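Local coordinates for transglutaminase-like domain-containing protein (Streptococcus suis, PDB 4XZ7), which is a transglutaminase and antiphagocytic virulence factor that forms a homodimer and probably joins glutamine side chains to amines, as transglutaminases do, at residues H99-R103 with E104-S108; K168-E171 with D172-Y176; T229-W232 with E233-N236. All coordinates share one frame; numbering follows the deposited sequence.

Contact 1: H99-R103 with E104-S108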
# COMPACT_ATOMS: atom_id res chain seq x y z
N HIS B 99 -11.00 33.84 -7.00
CA HIS B 99 -11.88 33.31 -8.03
C HIS B 99 -11.08 32.83 -9.23
O HIS B 99 -11.44 31.83 -9.86
CB HIS B 99 -12.95 34.34 -8.41
CG HIS B 99 -13.93 34.58 -7.30
ND1 HIS B 99 -13.90 35.71 -6.50
CD2 HIS B 99 -14.95 33.82 -6.83
CE1 HIS B 99 -14.86 35.64 -5.60
NE2 HIS B 99 -15.51 34.50 -5.78
N ASN B 100 -9.97 33.48 -9.53
CA ASN B 100 -9.05 32.92 -10.50
C ASN B 100 -8.65 31.51 -10.09
O ASN B 100 -8.64 30.59 -10.91
CB ASN B 100 -7.80 33.79 -10.64
CG ASN B 100 -8.10 35.14 -11.23
OD1 ASN B 100 -9.07 35.31 -11.98
ND2 ASN B 100 -7.26 36.13 -10.91
N GLN B 101 -8.35 31.34 -8.81
CA GLN B 101 -7.81 30.10 -8.30
C GLN B 101 -8.81 28.93 -8.32
O GLN B 101 -8.43 27.77 -8.49
CB GLN B 101 -7.30 30.33 -6.88
CG GLN B 101 -6.11 29.51 -6.51
CD GLN B 101 -4.82 30.20 -6.84
OE1 GLN B 101 -3.78 29.57 -6.95
NE2 GLN B 101 -4.88 31.52 -6.99
N MET B 102 -10.09 29.24 -8.15
CA MET B 102 -11.15 28.23 -8.09
C MET B 102 -11.91 28.05 -9.42
O MET B 102 -12.93 27.36 -9.46
CB MET B 102 -12.16 28.60 -6.98
CG MET B 102 -11.56 28.75 -5.59
SD MET B 102 -10.57 27.33 -5.13
CE MET B 102 -11.81 26.04 -5.24
N ARG B 103 -11.42 28.66 -10.49
CA ARG B 103 -12.14 28.61 -11.77
C ARG B 103 -12.25 27.19 -12.32
O ARG B 103 -13.28 26.79 -12.86
CB ARG B 103 -11.45 29.51 -12.81
CG ARG B 103 -12.34 29.84 -13.99
CD ARG B 103 -11.64 30.77 -14.98
NE ARG B 103 -10.91 31.84 -14.31
CZ ARG B 103 -11.48 32.91 -13.75
NH1 ARG B 103 -10.72 33.83 -13.17
NH2 ARG B 103 -12.80 33.05 -13.75
N GLU B 104 -11.17 26.44 -12.17
CA GLU B 104 -11.09 25.10 -12.70
C GLU B 104 -10.67 24.21 -11.54
O GLU B 104 -9.84 24.62 -10.73
CB GLU B 104 -10.10 25.04 -13.87
CG GLU B 104 -9.62 23.65 -14.31
CD GLU B 104 -8.83 23.69 -15.63
OE1 GLU B 104 -7.90 22.86 -15.81
OE2 GLU B 104 -9.16 24.53 -16.50
N LEU B 105 -11.25 23.03 -11.45
CA LEU B 105 -10.80 22.06 -10.45
C LEU B 105 -9.29 21.88 -10.58
O LEU B 105 -8.77 21.78 -11.69
CB LEU B 105 -11.49 20.71 -10.63
CG LEU B 105 -12.99 20.56 -10.43
CD1 LEU B 105 -13.28 19.06 -10.41
CD2 LEU B 105 -13.45 21.20 -9.13
N ARG B 106 -8.62 21.84 -9.44
CA ARG B 106 -7.17 21.63 -9.36
C ARG B 106 -6.88 20.23 -8.86
O ARG B 106 -7.21 19.91 -7.72
CB ARG B 106 -6.56 22.67 -8.43
CG ARG B 106 -5.09 22.50 -8.14
CD ARG B 106 -4.30 23.55 -8.88
NE ARG B 106 -4.87 24.89 -8.71
CZ ARG B 106 -4.30 25.86 -8.00
NH1 ARG B 106 -3.14 25.65 -7.38
NH2 ARG B 106 -4.89 27.05 -7.92
N PHE B 107 -6.30 19.38 -9.70
CA PHE B 107 -6.09 17.98 -9.33
C PHE B 107 -4.75 17.78 -8.64
O PHE B 107 -3.75 18.37 -9.05
CB PHE B 107 -6.20 17.07 -10.58
CG PHE B 107 -7.61 16.78 -10.98
CD1 PHE B 107 -8.33 17.69 -11.76
CD2 PHE B 107 -8.24 15.62 -10.56
CE1 PHE B 107 -9.64 17.43 -12.12
CE2 PHE B 107 -9.54 15.36 -10.92
CZ PHE B 107 -10.25 16.27 -11.70
N SER B 108 -4.75 16.95 -7.61
CA SER B 108 -3.58 16.72 -6.76
C SER B 108 -2.32 16.37 -7.54
O SER B 108 -1.25 16.92 -7.28
CB SER B 108 -3.90 15.60 -5.75
OG SER B 108 -2.86 15.46 -4.79
O HOH W 1 -9.66 25.00 -8.30
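Gln101 and Arg106 reach toward each other across the bend that leaves the helix, and one polar bond joins their ends. NH2 of Arg106 donates to OE1 of Gln101 over 2.9 Å. From the arginine side the approach is flat, because OE1 lies at the edge of the guanidinium and close to its plane. From the glutamine side it is not: the donor stands almost at right angles to the C=O direction (99°) and is tilted from the carbonyl plane. The amide and guanidinium planes are turned 48° apart. The bend of the glutamine at chi2 (90°) brings CG and OE1 to Arg106, and CG of Gln101 comes within 3.1 Å of NH2 of Arg106, a crowded approach of methylene to amino group. In the arginine, CG swings away from the backbone N and the chain then bends twice on its way back to the helix end. Helix 95-101 stops here, Met102 being the first residue to leave helical geometry, and the chain runs through a turn into the short, weakly bonded strand 106-107, which pairs in parallel with strand 157-167. Between the two backbones a water spans the turn, donating to O of Gln101 at 3.0 Å and to O of Glu104 at 2.5 Å, the second bond short enough to be doubtful. Arg103 turns the other way, its guanidinium lying back over the helix with O of His99 3.9 Å above one face, near the rim. Met102 and Leu105 turn into the domain instead, both touching Lys134 of helix 132-140. Further along, the ring of Phe107 meets Phe191 and Phe376 of the second subunit, whose Phe376 also packs on Glu104 and Leu105.

Contact 2: K168-E171 with D172-Y176; sequences KYYE and DYSKY
Tyr170 offers its carbonyl to two donors of Ser174, one residue gripping it through both backbone and side chain. OG of Ser174 donates to O of Tyr170 over 2.7 Å and N of Ser174 does so over 2.9 Å, the two arriving from opposite faces of the carbonyl plane. The hydroxyl gets there because OG sits beside its own backbone N (chi1 -67°), which also places it 3.6 Å above one face of the Tyr170 ring, toward the rim. On another side of the turn, OD2 of Asp172 lies at the edge of the Tyr169 ring, in its plane and 3.6 Å from CD1; ring and carboxylate planes are 61° apart. CB of Tyr169 also packs against CD2 of Tyr173 at 3.9 Å. In the backbone, N of Tyr173 bonds to O of Tyr169 at 2.9 Å and N of Lys175 to O of Glu171 at 3.1 Å, while the methylenes of Lys175 run past that second carbonyl. Further out lies the second subunit: its Asp252 hydrogen-bonds OH of Tyr173, and its Tyr248 meets the Tyr169 ring and packs on Asp172. Within the chain, Tyr170 rests on Glu118 and Pro119. These are the N-terminal turns of an alpha-helix, 170-181, with Tyr169 at the N-cap position and i to i+4 bonds already established, placed at the dimer interface.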
# COMPACT_ATOMS: atom_id res chain seq x y z
N LYS B 168 -11.57 10.37 -3.35
CA LYS B 168 -12.10 10.70 -2.03
C LYS B 168 -11.57 9.72 -0.96
O LYS B 168 -11.65 10.01 0.24
CB LYS B 168 -13.64 10.70 -2.05
CG LYS B 168 -14.30 9.33 -2.05
CD LYS B 168 -15.84 9.45 -2.14
CE LYS B 168 -16.52 8.11 -1.91
NZ LYS B 168 -17.99 8.18 -1.92
N TYR B 169 -11.02 8.59 -1.37
CA TYR B 169 -10.47 7.66 -0.39
C TYR B 169 -8.98 7.86 -0.11
O TYR B 169 -8.32 6.95 0.38
CB TYR B 169 -10.72 6.21 -0.82
CG TYR B 169 -12.19 5.84 -0.85
CD1 TYR B 169 -12.92 5.73 0.33
CD2 TYR B 169 -12.85 5.62 -2.05
CE1 TYR B 169 -14.28 5.40 0.31
CE2 TYR B 169 -14.20 5.28 -2.08
CZ TYR B 169 -14.90 5.17 -0.92
OH TYR B 169 -16.22 4.82 -0.98
N TYR B 170 -8.47 9.07 -0.36
CA TYR B 170 -7.04 9.38 -0.17
C TYR B 170 -6.48 8.96 1.19
O TYR B 170 -5.37 8.40 1.29
CB TYR B 170 -6.81 10.88 -0.37
CG TYR B 170 -5.38 11.29 -0.10
CD1 TYR B 170 -4.96 11.66 1.17
CD2 TYR B 170 -4.45 11.31 -1.12
CE1 TYR B 170 -3.63 12.01 1.41
CE2 TYR B 170 -3.14 11.67 -0.89
CZ TYR B 170 -2.73 12.02 0.37
OH TYR B 170 -1.42 12.39 0.57
N GLU B 171 -7.21 9.25 2.26
CA GLU B 171 -6.68 8.97 3.60
C GLU B 171 -6.68 7.48 3.93
O GLU B 171 -5.73 6.94 4.54
CB GLU B 171 -7.49 9.74 4.66
CG GLU B 171 -7.43 11.26 4.44
CD GLU B 171 -6.03 11.84 4.68
OE1 GLU B 171 -5.82 13.03 4.33
OE2 GLU B 171 -5.15 11.12 5.21
N ASP B 172 -7.76 6.82 3.50
CA ASP B 172 -7.90 5.38 3.65
C ASP B 172 -6.74 4.67 2.93
O ASP B 172 -6.04 3.84 3.52
CB ASP B 172 -9.26 4.95 3.11
CG ASP B 172 -10.42 5.68 3.82
OD1 ASP B 172 -10.68 5.34 4.98
OD2 ASP B 172 -11.06 6.59 3.23
N TYR B 173 -6.50 5.06 1.68
CA TYR B 173 -5.38 4.50 0.93
C TYR B 173 -4.02 4.77 1.58
O TYR B 173 -3.15 3.88 1.65
CB TYR B 173 -5.37 5.06 -0.50
CG TYR B 173 -6.27 4.31 -1.46
CD1 TYR B 173 -6.10 2.94 -1.69
CD2 TYR B 173 -7.25 4.98 -2.17
CE1 TYR B 173 -6.91 2.26 -2.60
CE2 TYR B 173 -8.05 4.32 -3.09
CZ TYR B 173 -7.87 2.96 -3.31
OH TYR B 173 -8.67 2.33 -4.22
N SER B 174 -3.84 6.00 2.06
CA SER B 174 -2.56 6.42 2.59
C SER B 174 -2.19 5.68 3.88
O SER B 174 -1.00 5.51 4.19
CB SER B 174 -2.56 7.91 2.80
OG SER B 174 -2.65 8.53 1.52
N LYS B 175 -3.19 5.23 4.62
CA LYS B 175 -2.90 4.32 5.74
C LYS B 175 -2.29 3.00 5.26
O LYS B 175 -1.39 2.44 5.90
CB LYS B 175 -4.18 4.04 6.54
CG LYS B 175 -4.64 5.25 7.34
CD LYS B 175 -6.04 5.00 7.89
CE LYS B 175 -6.62 6.26 8.53
NZ LYS B 175 -7.95 5.94 9.13
N TYR B 176 -2.78 2.49 4.13
CA TYR B 176 -2.15 1.32 3.55
C TYR B 176 -0.75 1.63 3.06
O TYR B 176 0.12 0.79 3.21
CB TYR B 176 -2.99 0.75 2.42
CG TYR B 176 -4.03 -0.19 2.94
CD1 TYR B 176 -3.74 -1.53 3.15
CD2 TYR B 176 -5.30 0.27 3.28
CE1 TYR B 176 -4.69 -2.39 3.65
CE2 TYR B 176 -6.26 -0.59 3.77
CZ TYR B 176 -5.94 -1.92 3.96
OH TYR B 176 -6.89 -2.78 4.45

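Contact 3: T229-W232 with E233-N236; sequences TYDW and EAAN
Asp231 turns its carboxylate back onto the helix that follows and caps it: N of Ala234 donates to OD1 of Asp231 over 3.2 Å, in a nearly straight bond (172°) that meets the oxygen from above the carboxylate plane. A chi1 of -167° swings CG away from the backbone N and lays the group tight against the helix, where OD2 of Asp231 comes 3.3 Å from CB of Ala234. OD2 also has a long, weak ion pair with Arg259. Next to it the main chain takes over, N of Ala235 bonding to O of Asp231 at 3.0 Å. Asp231 is thus the N-cap of helix 232-239 and the centre of an inverse gamma turn, which leads strand 229-230 into the helix within the transglutaminase-like region. CB of Ala235 packs against CE2 of Tyr230 at 3.9 Å. The opposite character belongs to Trp232 and Glu233, both exposed, though Glu233 packs, like Ala234, on Tyr242 of the second subunit. The indole has CD2 of Tyr230 3.6 Å above one face, while Glu233 leads its carboxylate off the contact and leaves its backbone N to a water, 3.0 Å away, which also donates to OD1 of Asp231.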
# COMPACT_ATOMS: atom_id res chain seq x y z
N THR B 229 -0.00 -12.41 21.20
CA THR B 229 -1.34 -12.75 20.71
C THR B 229 -1.26 -13.51 19.38
O THR B 229 -0.56 -13.08 18.47
CB THR B 229 -2.20 -11.48 20.54
OG1 THR B 229 -2.47 -10.92 21.83
CG2 THR B 229 -3.50 -11.80 19.84
N TYR B 230 -1.94 -14.65 19.28
CA TYR B 230 -2.14 -15.28 17.98
C TYR B 230 -3.23 -14.53 17.18
O TYR B 230 -4.34 -14.30 17.68
CB TYR B 230 -2.52 -16.77 18.11
CG TYR B 230 -2.25 -17.49 16.80
CD1 TYR B 230 -0.96 -17.84 16.45
CD2 TYR B 230 -3.28 -17.77 15.89
CE1 TYR B 230 -0.67 -18.46 15.25
CE2 TYR B 230 -3.00 -18.39 14.67
CZ TYR B 230 -1.69 -18.74 14.36
OH TYR B 230 -1.36 -19.36 13.18
N ASP B 231 -2.94 -14.18 15.95
CA ASP B 231 -3.87 -13.35 15.19
C ASP B 231 -4.94 -14.21 14.55
O ASP B 231 -4.85 -14.54 13.36
CB ASP B 231 -3.14 -12.54 14.12
CG ASP B 231 -4.02 -11.44 13.52
OD1 ASP B 231 -5.25 -11.51 13.70
OD2 ASP B 231 -3.50 -10.52 12.86
N TRP B 232 -5.96 -14.57 15.33
CA TRP B 232 -7.04 -15.41 14.86
C TRP B 232 -7.71 -14.91 13.55
O TRP B 232 -7.95 -15.70 12.63
CB TRP B 232 -8.08 -15.59 15.99
CG TRP B 232 -7.45 -16.19 17.20
CD1 TRP B 232 -7.21 -15.58 18.40
CD2 TRP B 232 -6.92 -17.51 17.31
NE1 TRP B 232 -6.59 -16.46 19.26
CE2 TRP B 232 -6.39 -17.65 18.61
CE3 TRP B 232 -6.85 -18.61 16.43
CZ2 TRP B 232 -5.80 -18.82 19.05
CZ3 TRP B 232 -6.27 -19.78 16.88
CH2 TRP B 232 -5.75 -19.88 18.17
N GLU B 233 -7.98 -13.61 13.47
CA GLU B 233 -8.63 -13.02 12.29
C GLU B 233 -7.81 -13.19 11.01
O GLU B 233 -8.32 -13.62 9.96
CB GLU B 233 -8.86 -11.53 12.51
CG GLU B 233 -9.87 -11.22 13.58
CD GLU B 233 -11.21 -10.85 12.99
OE1 GLU B 233 -12.16 -11.65 13.15
OE2 GLU B 233 -11.30 -9.77 12.37
N ALA B 234 -6.53 -12.85 11.08
CA ALA B 234 -5.67 -12.97 9.92
C ALA B 234 -5.50 -14.43 9.52
O ALA B 234 -5.44 -14.73 8.33
CB ALA B 234 -4.33 -12.32 10.19
N ALA B 235 -5.41 -15.34 10.49
CA ALA B 235 -5.24 -16.76 10.16
C ALA B 235 -6.50 -17.27 9.45
O ALA B 235 -6.43 -18.03 8.47
CB ALA B 235 -4.96 -17.58 11.41
N ASN B 236 -7.64 -16.82 9.96
CA ASN B 236 -8.94 -17.10 9.37
C ASN B 236 -8.98 -16.68 7.90
O ASN B 236 -9.29 -17.49 7.02
CB ASN B 236 -10.01 -16.37 10.17
CG ASN B 236 -11.23 -17.22 10.42
OD1 ASN B 236 -11.41 -17.76 11.52
ND2 ASN B 236 -12.08 -17.36 9.40
O HOH W 2 -7.54 -11.84 15.90

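Followed from the N terminus of this piece of a longer protein, the three contacts come in series; none nests in or crosses another, and each closes just a few residues of chain. Contact 1 rounds the exit of helix 95-101 into strand 106-107. Contact 2 opens helix 170-181 just after strand 157-167, the partner of 106-107; the nearest atoms of these two contacts are about 5 Å apart and their centres 22 Å apart. Contact 3, its centre 24 Å from that of contact 2, joins strand 229-230 to helix 232-239 in the transglutaminase-like region. All three touch the second subunit of the homodimer.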